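Acetyltransferase of GNAT family (Staphylococcus aureus subsp. aureus Mu50, PDB 3D8P) probably transfers the acetyl group of acetyl-coenzyme A to an amine-bearing acceptor, as GNAT-family acetyltransferases do. Local coordinates at residues I7-S12 with N43-Y48; I69-L74 with M105-Q110; I95-L100 with S131-R136. All coordinates share one frame; numbering follows the deposited sequence.

Contact 1: residues I7-S12 with N43-Y48; sequences IEYNRS and NIEHNY. With ACT (acetate ion), chain D.
Where the backbones of 7-12 and 43-48 come closest, at Arg11 and Glu45, the CA atoms are 7.6 Å apart, a spacing that side chains must bridge. Tyr9 does so with a ring face. CB of Ile44 sits over it, 3.8 Å from the ring centroid, a CH-pi contact offset toward the CE2 rim, while Ile44 CG2 reaches Tyr9 CD2 at 3.5 Å. A chi1 of 167° swings the tyrosine ring opposite the main-chain nitrogen and carries it across to the helix. A beta-branched isoleucine suits this spot, since both branches can spread over the aromatic face. Here the chain has just left edge strand 5-8 of the GNAT sheet, and helix 14-28 closes over the pair through Leu17. At the solvent side, Arg11 and Glu45 form a salt bridge: NH1 of Arg11 donates a weak, bent bond to OE1 of Glu45 at 3.0 Å. The guanidinium and carboxylate planes stand nearly perpendicular. An acetate ion, probably from the crystallisation liquor, lies at the Tyr9 ring edge; Glu45 N, in the first helical turn, donates a fairly straight bond to its O at 3.3 Å.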
ATOM      1  N   ILE A   7     -10.116  -0.699   9.044  1.00 30.10           N
ATOM      2  CA  ILE A   7     -10.150  -2.032   9.616  1.00 28.74           C
ATOM      3  C   ILE A   7      -9.048  -2.890   9.003  1.00 28.94           C
ATOM      4  O   ILE A   7      -8.488  -2.565   7.953  1.00 29.15           O
ATOM      5  CB  ILE A   7     -11.506  -2.732   9.373  1.00 29.73           C
ATOM      6  CG1 ILE A   7     -11.804  -2.835   7.858  1.00 28.38           C
ATOM      7  CG2 ILE A   7     -12.613  -2.006  10.175  1.00 25.95           C
ATOM      8  CD1 ILE A   7     -12.926  -3.775   7.491  1.00 23.07           C
ATOM      9  N   GLU A   8      -8.720  -3.981   9.672  1.00 27.59           N
ATOM     10  CA  GLU A   8      -7.807  -4.931   9.111  1.00 28.50           C
ATOM     11  C   GLU A   8      -8.574  -5.704   8.048  1.00 28.79           C
ATOM     12  O   GLU A   8      -9.792  -5.935   8.167  1.00 29.45           O
ATOM     13  CB  GLU A   8      -7.281  -5.886  10.177  1.00 28.57           C
ATOM     14  CG  GLU A   8      -6.137  -6.771   9.661  1.00 31.23           C
ATOM     15  CD  GLU A   8      -5.408  -7.519  10.770  1.00 30.01           C
ATOM     16  OE1 GLU A   8      -5.955  -8.527  11.278  1.00 35.64           O
ATOM     17  OE2 GLU A   8      -4.264  -7.124  11.098  1.00 39.67           O
ATOM     18  N   TYR A   9      -7.867  -6.078   6.990  1.00 29.24           N
ATOM     19  CA  TYR A   9      -8.433  -6.941   5.970  1.00 29.16           C
ATOM     20  C   TYR A   9      -8.922  -8.235   6.635  1.00 28.72           C
ATOM     21  O   TYR A   9      -8.271  -8.747   7.541  1.00 25.34           O
ATOM     22  CB  TYR A   9      -7.362  -7.273   4.931  1.00 28.58           C
ATOM     23  CG  TYR A   9      -7.727  -8.411   3.990  1.00 28.24           C
ATOM     24  CD1 TYR A   9      -8.395  -8.157   2.796  1.00 28.66           C
ATOM     25  CD2 TYR A   9      -7.400  -9.731   4.291  1.00 28.44           C
ATOM     26  CE1 TYR A   9      -8.745  -9.169   1.943  1.00 24.97           C
ATOM     27  CE2 TYR A   9      -7.754 -10.759   3.441  1.00 28.32           C
ATOM     28  CZ  TYR A   9      -8.411 -10.460   2.257  1.00 30.06           C
ATOM     29  OH  TYR A   9      -8.767 -11.455   1.392  1.00 33.09           O
ATOM     30  N   ASN A  10     -10.081  -8.729   6.200  1.00 28.42           N
ATOM     31  CA  ASN A  10     -10.496 -10.092   6.517  1.00 28.11           C
ATOM     32  C   ASN A  10     -10.890 -10.761   5.183  1.00 29.04           C
ATOM     33  O   ASN A  10     -11.089 -10.040   4.182  1.00 30.17           O
ATOM     34  CB  ASN A  10     -11.545 -10.164   7.640  1.00 27.33           C
ATOM     35  CG  ASN A  10     -12.917  -9.715   7.202  1.00 26.96           C
ATOM     36  OD1 ASN A  10     -13.527 -10.339   6.351  1.00 26.65           O
ATOM     37  ND2 ASN A  10     -13.440  -8.667   7.840  1.00 26.00           N
ATOM     38  N   ARG A  11     -10.925 -12.101   5.166  1.00 28.47           N
ATOM     39  CA  ARG A  11     -11.153 -12.914   3.946  1.00 30.89           C
ATOM     40  C   ARG A  11     -12.444 -12.658   3.193  1.00 29.93           C
ATOM     41  O   ARG A  11     -12.531 -12.963   2.008  1.00 31.29           O
ATOM     42  CB  ARG A  11     -11.101 -14.417   4.269  1.00 32.21           C
ATOM     43  CG  ARG A  11      -9.726 -14.866   4.714  1.00 41.28           C
ATOM     44  CD  ARG A  11      -9.550 -16.376   4.581  1.00 41.97           C
ATOM     45  NE  ARG A  11     -10.474 -17.146   5.407  1.00 43.31           N
ATOM     46  CZ  ARG A  11     -10.340 -17.346   6.721  1.00 41.63           C
ATOM     47  NH1 ARG A  11      -9.351 -16.777   7.397  1.00 45.80           N
ATOM     48  NH2 ARG A  11     -11.219 -18.100   7.370  1.00 36.13           N
ATOM     49  N   SER A  12     -13.455 -12.125   3.872  1.00 29.51           N
ATOM     50  CA  SER A  12     -14.713 -11.826   3.207  1.00 27.52           C
ATOM     51  C   SER A  12     -14.515 -10.805   2.112  1.00 26.90           C
ATOM     52  O   SER A  12     -15.270 -10.784   1.147  1.00 28.64           O
ATOM     53  CB  SER A  12     -15.774 -11.334   4.206  1.00 28.85           C
ATOM     54  OG  SER A  12     -15.387 -10.164   4.905  1.00 25.92           O
ATOM     55  N   ASN A  43      -3.993 -14.451  -1.609  1.00 33.42           N
ATOM     56  CA  ASN A  43      -3.778 -14.988  -0.277  1.00 34.60           C
ATOM     57  C   ASN A  43      -3.249 -13.825   0.622  1.00 32.10           C
ATOM     58  O   ASN A  43      -2.098 -13.853   0.989  1.00 31.41           O
ATOM     59  CB  ASN A  43      -2.713 -16.167  -0.283  1.00 35.33           C
ATOM     60  CG  ASN A  43      -2.946 -17.317  -1.386  1.00 41.31           C
ATOM     61  OD1 ASN A  43      -2.633 -17.153  -2.579  1.00 38.79           O
ATOM     62  ND2 ASN A  43      -3.352 -18.514  -0.924  1.00 39.01           N
ATOM     63  N   ILE A  44      -4.070 -12.822   0.952  1.00 32.50           N
ATOM     64  CA  ILE A  44      -3.631 -11.647   1.727  1.00 32.43           C
ATOM     65  C   ILE A  44      -3.238 -12.020   3.144  1.00 32.56           C
ATOM     66  O   ILE A  44      -2.218 -11.524   3.628  1.00 32.22           O
ATOM     67  CB  ILE A  44      -4.690 -10.444   1.788  1.00 33.87           C
ATOM     68  CG1 ILE A  44      -4.936  -9.767   0.430  1.00 36.09           C
ATOM     69  CG2 ILE A  44      -4.248  -9.340   2.744  1.00 31.38           C
ATOM     70  CD1 ILE A  44      -3.826  -8.932  -0.104  1.00 36.07           C
ATOM     71  N   GLU A  45      -4.030 -12.851   3.824  1.00 33.43           N
ATOM     72  CA  GLU A  45      -3.687 -13.292   5.182  1.00 35.35           C
ATOM     73  C   GLU A  45      -2.296 -13.916   5.154  1.00 32.25           C
ATOM     74  O   GLU A  45      -1.457 -13.567   5.959  1.00 33.96           O
ATOM     75  CB  GLU A  45      -4.708 -14.283   5.804  1.00 33.23           C
ATOM     76  CG  GLU A  45      -6.098 -13.672   6.100  1.00 42.43           C
ATOM     77  CD  GLU A  45      -6.963 -14.461   7.108  1.00 44.96           C
ATOM     78  OE1 GLU A  45      -6.600 -15.614   7.500  1.00 50.16           O
ATOM     79  OE2 GLU A  45      -8.025 -13.898   7.520  1.00 56.18           O
ATOM     80  N   HIS A  46      -2.055 -14.817   4.210  1.00 31.22           N
ATOM     81  CA  HIS A  46      -0.790 -15.487   4.150  1.00 31.75           C
ATOM     82  C   HIS A  46       0.352 -14.535   3.776  1.00 31.90           C
ATOM     83  O   HIS A  46       1.379 -14.486   4.460  1.00 32.91           O
ATOM     84  CB  HIS A  46      -0.847 -16.651   3.182  1.00 31.03           C
ATOM     85  CG  HIS A  46       0.460 -17.334   3.013  1.00 29.50           C
ATOM     86  ND1 HIS A  46       1.275 -17.106   1.929  1.00 33.02           N
ATOM     87  CD2 HIS A  46       1.124 -18.199   3.814  1.00 33.50           C
ATOM     88  CE1 HIS A  46       2.384 -17.812   2.063  1.00 28.55           C
ATOM     89  NE2 HIS A  46       2.310 -18.497   3.190  1.00 31.60           N
ATOM     90  N   ASN A  47       0.165 -13.760   2.714  1.00 32.03           N
ATOM     91  CA  ASN A  47       1.258 -12.887   2.230  1.00 33.67           C
ATOM     92  C   ASN A  47       1.533 -11.652   3.079  1.00 32.76           C
ATOM     93  O   ASN A  47       2.669 -11.219   3.128  1.00 34.41           O
ATOM     94  CB  ASN A  47       1.048 -12.467   0.773  1.00 33.62           C
ATOM     95  CG  ASN A  47       0.984 -13.650  -0.158  1.00 33.59           C
ATOM     96  OD1 ASN A  47       0.071 -13.759  -0.957  1.00 43.25           O
ATOM     97  ND2 ASN A  47       1.907 -14.577  -0.003  1.00 32.26           N
ATOM     98  N   TYR A  48       0.521 -11.123   3.759  1.00 31.19           N
ATOM     99  CA  TYR A  48       0.658  -9.873   4.532  1.00 31.02           C
ATOM    100  C   TYR A  48       0.502 -10.054   6.024  1.00 32.59           C
ATOM    101  O   TYR A  48       1.387  -9.673   6.764  1.00 32.25           O
ATOM    102  CB  TYR A  48      -0.355  -8.820   4.059  1.00 30.58           C
ATOM    103  CG  TYR A  48      -0.088  -8.329   2.663  1.00 28.47           C
ATOM    104  CD1 TYR A  48       0.750  -7.236   2.440  1.00 34.29           C
ATOM    105  CD2 TYR A  48      -0.653  -8.965   1.553  1.00 31.24           C
ATOM    106  CE1 TYR A  48       1.009  -6.771   1.135  1.00 31.25           C
ATOM    107  CE2 TYR A  48      -0.406  -8.525   0.272  1.00 28.42           C
ATOM    108  CZ  TYR A  48       0.437  -7.408   0.072  1.00 30.32           C
ATOM    109  OH  TYR A  48       0.695  -6.940  -1.196  1.00 34.04           O
TER
HETATM  110  C   ACT D 164      -7.356 -14.763   1.639  1.00 57.76           C
HETATM  111  O   ACT D 164      -6.452 -14.588   2.501  1.00 54.87           O
HETATM  112  OXT ACT D 164      -8.147 -13.799   1.512  1.00 58.57           O
HETATM  113  CH3 ACT D 164      -7.505 -16.023   0.808  1.00 55.11           C

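Contact 2: residues I69-L74 with M105-Q110; sequences IGLIRL and MTCKEQ
The guanidinium of Arg73 meets segment 105-110 at its edge, where the backbone carbonyl O of Gln110 stands 22° out of the plane; within the two segments the faces take no part. NH1 of Arg73 donates to Gln110 O at 3.2 Å with an N-H...O angle of 146°. The side-chain amide of Gln110 is almost parallel to the guanidinium, but the two groups do not stack; the nearest side-chain approach is Arg73 NH1 to Gln110 CB, 4.1 Å. The arginine chain sets out anti to its own amide nitrogen (chi1 -179°) and spans the gap from strand to helix end. Arginine fits here because it can serve two acceptors at once: NH2 bonds to OD1 of Asn77, which fixes the rotation of the group while NH1 holds Gln110. The carbonyl it holds belongs to the first residue beyond helix 95-109, and the partial negative charge of that helix end would probably favour a cation. In the GNAT fold this helix forms the connection between parallel neighbours 78-86 and 114-119, a beta-alpha-beta crossover lying against one face of the sheet. Deeper in that interface, CD2 of Leu71 touches SG of Cys107 at 3.7 Å. Leu71 points from the strand toward the helix, and the short Cys107 side chain meets the leucine methyl with its sulfur. Val103 and Ile112 also pack on Leu71, and Gln54 of strand 54-59 touches both Leu71 and Cys107.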
ATOM      1  N   ILE A  69      -4.230  -0.378   1.857  1.00 31.85           N
ATOM      2  CA  ILE A  69      -2.789  -0.177   2.084  1.00 31.93           C
ATOM      3  C   ILE A  69      -2.215  -1.454   2.668  1.00 29.16           C
ATOM      4  O   ILE A  69      -2.762  -2.008   3.598  1.00 29.33           O
ATOM      5  CB  ILE A  69      -2.491   1.055   3.010  1.00 31.10           C
ATOM      6  CG1 ILE A  69      -1.075   1.590   2.797  1.00 34.49           C
ATOM      7  CG2 ILE A  69      -2.715   0.709   4.492  1.00 34.01           C
ATOM      8  CD1 ILE A  69      -0.789   2.855   3.609  1.00 29.26           C
ATOM      9  N   GLY A  70      -1.116  -1.911   2.096  1.00 28.84           N
ATOM     10  CA  GLY A  70      -0.404  -3.087   2.565  1.00 28.41           C
ATOM     11  C   GLY A  70       1.029  -2.768   2.976  1.00 28.78           C
ATOM     12  O   GLY A  70       1.609  -1.771   2.549  1.00 27.91           O
ATOM     13  N   LEU A  71       1.589  -3.627   3.815  1.00 29.54           N
ATOM     14  CA  LEU A  71       2.974  -3.524   4.218  1.00 30.15           C
ATOM     15  C   LEU A  71       3.560  -4.906   4.323  1.00 30.90           C
ATOM     16  O   LEU A  71       2.959  -5.811   4.962  1.00 31.74           O
ATOM     17  CB  LEU A  71       3.123  -2.831   5.585  1.00 30.53           C
ATOM     18  CG  LEU A  71       4.566  -2.490   6.001  1.00 33.80           C
ATOM     19  CD1 LEU A  71       4.985  -1.093   5.548  1.00 33.03           C
ATOM     20  CD2 LEU A  71       4.794  -2.620   7.473  1.00 36.67           C
ATOM     21  N   ILE A  72       4.727  -5.096   3.704  1.00 32.06           N
ATOM     22  CA  ILE A  72       5.506  -6.310   3.961  1.00 32.30           C
ATOM     23  C   ILE A  72       6.736  -5.983   4.798  1.00 31.23           C
ATOM     24  O   ILE A  72       7.347  -4.931   4.686  1.00 30.06           O
ATOM     25  CB  ILE A  72       5.887  -7.141   2.687  1.00 31.81           C
ATOM     26  CG1 ILE A  72       6.721  -6.327   1.717  1.00 35.06           C
ATOM     27  CG2 ILE A  72       4.616  -7.691   2.002  1.00 33.99           C
ATOM     28  CD1 ILE A  72       7.465  -7.169   0.659  1.00 35.16           C
ATOM     29  N   ARG A  73       7.097  -6.929   5.637  1.00 31.74           N
ATOM     30  CA  ARG A  73       8.257  -6.834   6.458  1.00 31.90           C
ATOM     31  C   ARG A  73       9.496  -7.380   5.724  1.00 30.80           C
ATOM     32  O   ARG A  73       9.467  -8.468   5.172  1.00 31.93           O
ATOM     33  CB  ARG A  73       7.988  -7.576   7.769  1.00 31.31           C
ATOM     34  CG  ARG A  73       9.153  -7.502   8.704  1.00 44.01           C
ATOM     35  CD  ARG A  73       8.751  -7.528  10.143  1.00 48.11           C
ATOM     36  NE  ARG A  73       9.850  -6.975  10.936  1.00 51.62           N
ATOM     37  CZ  ARG A  73       9.731  -6.501  12.172  1.00 46.31           C
ATOM     38  NH1 ARG A  73       8.546  -6.492  12.775  1.00 41.56           N
ATOM     39  NH2 ARG A  73      10.802  -6.018  12.798  1.00 43.61           N
ATOM     40  N   LEU A  74      10.570  -6.589   5.692  1.00 29.52           N
ATOM     41  CA  LEU A  74      11.835  -6.983   5.039  1.00 29.56           C
ATOM     42  C   LEU A  74      12.809  -7.418   6.109  1.00 29.80           C
ATOM     43  O   LEU A  74      12.451  -7.410   7.269  1.00 29.42           O
ATOM     44  CB  LEU A  74      12.436  -5.800   4.292  1.00 27.66           C
ATOM     45  CG  LEU A  74      11.554  -5.064   3.289  1.00 26.70           C
ATOM     46  CD1 LEU A  74      12.401  -3.959   2.651  1.00 23.15           C
ATOM     47  CD2 LEU A  74      10.955  -6.052   2.246  1.00 24.35           C
HETATM   48  N   MSE A 105       1.860   4.067  12.712  1.00 38.92           N
HETATM   49  CA  MSE A 105       1.619   3.722  14.117  1.00 42.33           C
HETATM   50  C   MSE A 105       1.880   2.239  14.383  1.00 38.45           C
HETATM   51  O   MSE A 105       2.476   1.883  15.393  1.00 37.80           O
HETATM   52  CB  MSE A 105       0.178   4.058  14.475  1.00 40.44           C
HETATM   53  CG  MSE A 105      -0.194   3.805  15.899  1.00 48.16           C
HETATM   54 SE   MSE A 105      -2.058   3.189  16.017  0.75 60.34          SE
HETATM   55  CE  MSE A 105      -1.875   1.411  15.151  1.00 51.85           C
ATOM     56  N   THR A 106       1.427   1.371  13.478  1.00 35.23           N
ATOM     57  CA  THR A 106       1.611  -0.073  13.642  1.00 33.56           C
ATOM     58  C   THR A 106       3.085  -0.453  13.501  1.00 33.19           C
ATOM     59  O   THR A 106       3.567  -1.344  14.189  1.00 31.79           O
ATOM     60  CB  THR A 106       0.710  -0.866  12.652  1.00 35.31           C
ATOM     61  OG1 THR A 106      -0.632  -0.358  12.726  1.00 32.20           O
ATOM     62  CG2 THR A 106       0.721  -2.396  12.937  1.00 29.36           C
ATOM     63  N   CYS A 107       3.802   0.225  12.613  1.00 34.42           N
ATOM     64  CA  CYS A 107       5.230  -0.000  12.449  1.00 34.97           C
ATOM     65  C   CYS A 107       5.988   0.364  13.725  1.00 37.52           C
ATOM     66  O   CYS A 107       6.937  -0.323  14.111  1.00 34.42           O
ATOM     67  CB  CYS A 107       5.779   0.855  11.302  1.00 37.25           C
ATOM     68  SG  CYS A 107       5.360   0.306   9.677  1.00 33.83           S
ATOM     69  N   LYS A 108       5.580   1.448  14.376  1.00 38.90           N
ATOM     70  CA  LYS A 108       6.223   1.845  15.620  1.00 42.44           C
ATOM     71  C   LYS A 108       6.038   0.785  16.706  1.00 43.97           C
ATOM     72  O   LYS A 108       6.993   0.446  17.414  1.00 43.91           O
ATOM     73  CB  LYS A 108       5.746   3.229  16.069  1.00 41.49           C
ATOM     74  CG  LYS A 108       6.264   4.312  15.105  1.00 45.44           C
ATOM     75  CD  LYS A 108       5.819   5.715  15.485  1.00 47.47           C
ATOM     76  CE  LYS A 108       6.417   6.791  14.544  1.00 50.38           C
ATOM     77  NZ  LYS A 108       5.887   8.144  14.938  1.00 49.63           N
ATOM     78  N   GLU A 109       4.827   0.241  16.826  1.00 45.25           N
ATOM     79  CA  GLU A 109       4.582  -0.823  17.790  1.00 46.11           C
ATOM     80  C   GLU A 109       5.436  -2.049  17.480  1.00 45.21           C
ATOM     81  O   GLU A 109       5.872  -2.746  18.386  1.00 46.32           O
ATOM     82  CB  GLU A 109       3.119  -1.274  17.779  1.00 46.57           C
ATOM     83  CG  GLU A 109       2.096  -0.248  18.221  1.00 48.29           C
ATOM     84  CD  GLU A 109       0.665  -0.679  17.875  1.00 49.00           C
ATOM     85  OE1 GLU A 109       0.473  -1.781  17.308  1.00 48.21           O
ATOM     86  OE2 GLU A 109      -0.268   0.099  18.148  1.00 54.40           O
ATOM     87  N   GLN A 110       5.667  -2.319  16.202  1.00 43.68           N
ATOM     88  CA  GLN A 110       6.371  -3.529  15.799  1.00 44.40           C
ATOM     89  C   GLN A 110       7.874  -3.365  15.565  1.00 43.48           C
ATOM     90  O   GLN A 110       8.510  -4.274  15.045  1.00 43.29           O
ATOM     91  CB  GLN A 110       5.664  -4.140  14.591  1.00 42.48           C
ATOM     92  CG  GLN A 110       4.284  -4.693  14.980  1.00 48.75           C
ATOM     93  CD  GLN A 110       3.452  -5.153  13.803  1.00 50.96           C
ATOM     94  OE1 GLN A 110       3.964  -5.360  12.697  1.00 60.61           O
ATOM     95  NE2 GLN A 110       2.145  -5.320  14.037  1.00 60.90           N
TER

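Contact 3: residues I95-L100 with S131-R136; sequences IGKKLL and SNNGFR
The side-chain amide of Asn133 faces Lys97 through its oxygen and turns its nitrogen back to its own helix: OD1 lies 3.4 Å from the CD methylene of Lys97, while ND2 bonds to the carbonyl O of Phe129. That hydrogen bond to the backbone holds the amide's rotation, and asparagine suits such a helix end, being short enough to fold back on the preceding turn. Lys97 passes obliquely across the amide with its aliphatic part. Its chain bends at chi2 (71°) and again at chi4, and the ammonium group finds its charged partner in Asp101, one turn on in helix 95-109. Leu100 supplies the buried half of the contact. Its chi1 of -171° extends CG away from its own N, and the CD2 methyl reaches Asn133 CB at 3.7 Å and, at the ring edge, Phe135 CE1 at 4.1 Å. Leucine is long and apolar enough for a single methyl to meet both the methylene and the ring rim. Phe135 continues inward onto Ile115 and Leu117 of strand 114-119 and onto Tyr157. Between Asn133 and Phe135, Gly134 takes a positive phi (87°), which glycine adopts readily, and this turns the chain out of helix 124-132 toward strand 136-138. A Gly-Phe pair at this helix exit, beside the helix that, as in relatives, probably follows the pyrophosphate-binding loop for acetyl-coenzyme A, is a familiar feature of the GNAT fold.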
ATOM      1  N   ILE A  95      -8.105  10.299   3.211  1.00 38.20           N
ATOM      2  CA  ILE A  95      -8.150   8.843   3.428  1.00 37.05           C
ATOM      3  C   ILE A  95      -6.757   8.201   3.261  1.00 35.60           C
ATOM      4  O   ILE A  95      -6.378   7.345   4.061  1.00 35.33           O
ATOM      5  CB  ILE A  95      -9.214   8.168   2.516  1.00 36.17           C
ATOM      6  CG1 ILE A  95     -10.605   8.586   2.988  1.00 38.14           C
ATOM      7  CG2 ILE A  95      -9.089   6.635   2.531  1.00 34.14           C
ATOM      8  CD1 ILE A  95     -11.681   8.281   2.001  1.00 40.12           C
ATOM      9  N   GLY A  96      -5.995   8.632   2.256  1.00 35.29           N
ATOM     10  CA  GLY A  96      -4.602   8.177   2.100  1.00 34.11           C
ATOM     11  C   GLY A  96      -3.761   8.427   3.348  1.00 33.70           C
ATOM     12  O   GLY A  96      -3.030   7.557   3.814  1.00 34.06           O
ATOM     13  N   LYS A  97      -3.881   9.629   3.900  1.00 36.08           N
ATOM     14  CA  LYS A  97      -3.175  10.038   5.123  1.00 35.29           C
ATOM     15  C   LYS A  97      -3.540   9.128   6.291  1.00 34.15           C
ATOM     16  O   LYS A  97      -2.642   8.628   6.976  1.00 32.88           O
ATOM     17  CB  LYS A  97      -3.502  11.509   5.446  1.00 36.80           C
ATOM     18  CG  LYS A  97      -2.935  12.075   6.759  1.00 38.38           C
ATOM     19  CD  LYS A  97      -1.429  12.282   6.713  1.00 45.86           C
ATOM     20  CE  LYS A  97      -0.939  13.193   7.846  1.00 46.82           C
ATOM     21  NZ  LYS A  97      -0.713  12.437   9.106  1.00 50.63           N
ATOM     22  N   LYS A  98      -4.846   8.906   6.495  1.00 32.33           N
ATOM     23  CA  LYS A  98      -5.345   8.039   7.562  1.00 33.34           C
ATOM     24  C   LYS A  98      -4.839   6.591   7.435  1.00 33.92           C
ATOM     25  O   LYS A  98      -4.488   5.957   8.442  1.00 33.89           O
ATOM     26  CB  LYS A  98      -6.879   8.060   7.608  1.00 34.18           C
ATOM     27  CG  LYS A  98      -7.473   9.390   8.056  1.00 37.48           C
ATOM     28  N   LEU A  99      -4.829   6.068   6.207  1.00 32.77           N
ATOM     29  CA  LEU A  99      -4.264   4.738   5.942  1.00 32.57           C
ATOM     30  C   LEU A  99      -2.781   4.701   6.306  1.00 31.37           C
ATOM     31  O   LEU A  99      -2.349   3.826   7.059  1.00 30.83           O
ATOM     32  CB  LEU A  99      -4.455   4.328   4.471  1.00 33.42           C
ATOM     33  CG  LEU A  99      -5.877   3.884   4.109  1.00 31.53           C
ATOM     34  CD1 LEU A  99      -6.050   3.842   2.615  1.00 27.72           C
ATOM     35  CD2 LEU A  99      -6.225   2.539   4.753  1.00 28.38           C
ATOM     36  N   LEU A 100      -2.015   5.667   5.800  1.00 31.61           N
ATOM     37  CA  LEU A 100      -0.587   5.747   6.088  1.00 30.95           C
ATOM     38  C   LEU A 100      -0.287   5.869   7.574  1.00 30.75           C
ATOM     39  O   LEU A 100       0.566   5.170   8.104  1.00 30.73           O
ATOM     40  CB  LEU A 100       0.036   6.928   5.344  1.00 32.73           C
ATOM     41  CG  LEU A 100       1.560   7.071   5.350  1.00 32.49           C
ATOM     42  CD1 LEU A 100       2.213   5.772   4.900  1.00 28.92           C
ATOM     43  CD2 LEU A 100       1.974   8.280   4.473  1.00 30.13           C
ATOM     44  N   SER A 131       5.843  12.290  -1.402  1.00 32.62           N
ATOM     45  CA  SER A 131       6.754  13.389  -1.158  1.00 34.32           C
ATOM     46  C   SER A 131       6.270  14.341  -0.072  1.00 35.04           C
ATOM     47  O   SER A 131       7.075  14.973   0.610  1.00 35.61           O
ATOM     48  CB  SER A 131       6.959  14.194  -2.439  1.00 34.70           C
ATOM     49  OG  SER A 131       7.636  13.427  -3.417  1.00 42.49           O
ATOM     50  N   ASN A 132       4.956  14.489   0.034  1.00 35.21           N
ATOM     51  CA  ASN A 132       4.343  15.372   1.018  1.00 35.53           C
ATOM     52  C   ASN A 132       4.103  14.676   2.361  1.00 34.52           C
ATOM     53  O   ASN A 132       3.736  15.341   3.339  1.00 32.12           O
ATOM     54  CB  ASN A 132       3.017  15.915   0.480  1.00 36.11           C
ATOM     55  CG  ASN A 132       3.205  16.880  -0.672  1.00 39.45           C
ATOM     56  OD1 ASN A 132       4.225  17.551  -0.781  1.00 39.35           O
ATOM     57  ND2 ASN A 132       2.207  16.962  -1.535  1.00 48.38           N
ATOM     58  N   ASN A 133       4.342  13.362   2.404  1.00 30.88           N
ATOM     59  CA  ASN A 133       4.147  12.569   3.604  1.00 32.43           C
ATOM     60  C   ASN A 133       5.375  11.810   4.082  1.00 32.01           C
ATOM     61  O   ASN A 133       5.276  10.660   4.486  1.00 35.41           O
ATOM     62  CB  ASN A 133       2.915  11.660   3.437  1.00 30.07           C
ATOM     63  CG  ASN A 133       1.624  12.452   3.496  1.00 35.41           C
ATOM     64  OD1 ASN A 133       1.190  12.855   4.572  1.00 38.65           O
ATOM     65  ND2 ASN A 133       1.030  12.722   2.338  1.00 31.66           N
ATOM     66  N   GLY A 134       6.518  12.484   4.045  1.00 32.30           N
ATOM     67  CA  GLY A 134       7.752  12.034   4.697  1.00 32.91           C
ATOM     68  C   GLY A 134       8.658  11.103   3.923  1.00 32.03           C
ATOM     69  O   GLY A 134       9.615  10.578   4.478  1.00 29.57           O
ATOM     70  N   PHE A 135       8.354  10.890   2.647  1.00 31.74           N
ATOM     71  CA  PHE A 135       9.116   9.982   1.805  1.00 30.89           C
ATOM     72  C   PHE A 135      10.118  10.742   0.953  1.00 29.63           C
ATOM     73  O   PHE A 135       9.778  11.742   0.340  1.00 31.10           O
ATOM     74  CB  PHE A 135       8.201   9.157   0.882  1.00 30.49           C
ATOM     75  CG  PHE A 135       7.468   8.071   1.576  1.00 30.09           C
ATOM     76  CD1 PHE A 135       6.277   8.338   2.240  1.00 28.91           C
ATOM     77  CD2 PHE A 135       7.963   6.757   1.553  1.00 24.56           C
ATOM     78  CE1 PHE A 135       5.605   7.317   2.909  1.00 27.19           C
ATOM     79  CE2 PHE A 135       7.298   5.735   2.190  1.00 29.63           C
ATOM     80  CZ  PHE A 135       6.118   6.011   2.883  1.00 26.19           C
ATOM     81  N   ARG A 136      11.347  10.244   0.899  1.00 26.13           N
ATOM     82  CA  ARG A 136      12.347  10.836   0.009  1.00 25.66           C
ATOM     83  C   ARG A 136      12.527   9.874  -1.150  1.00 23.78           C
ATOM     84  O   ARG A 136      12.340   8.680  -0.980  1.00 25.61           O
ATOM     85  CB  ARG A 136      13.662  11.103   0.756  1.00 23.45           C
ATOM     86  CG  ARG A 136      14.455   9.858   1.155  1.00 20.09           C
ATOM     87  CD  ARG A 136      15.642  10.265   2.018  1.00 27.32           C
ATOM     88  NE  ARG A 136      16.485   9.117   2.350  1.00 23.62           N
ATOM     89  CZ  ARG A 136      17.457   8.668   1.575  1.00 25.73           C
ATOM     90  NH1 ARG A 136      17.740   9.273   0.434  1.00 31.40           N
ATOM     91  NH2 ARG A 136      18.151   7.614   1.951  1.00 28.36           N
TER

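From the N terminus, contact 1 closes first: the chain leaves edge strand 5-8, runs through helix 14-28 and past the calcium-binding Asp34, Asp36 and Asp37, and returns at helix 44-49. Only then does contact 2 open, on strand 65-73. Before it closes at the end of helix 95-109, contact 3 has begun at the start of that same helix, so contacts 2 and 3 cross. Contact 3 closes beyond helix 124-132. Helix 95-109 is thereby tied at one end to strand 65-73 and at the other to the exit of helix 124-132. Tyr48 packs against Leu71 and Ile72, joining contacts 1 and 2, whereas contacts 1 and 3 do not touch.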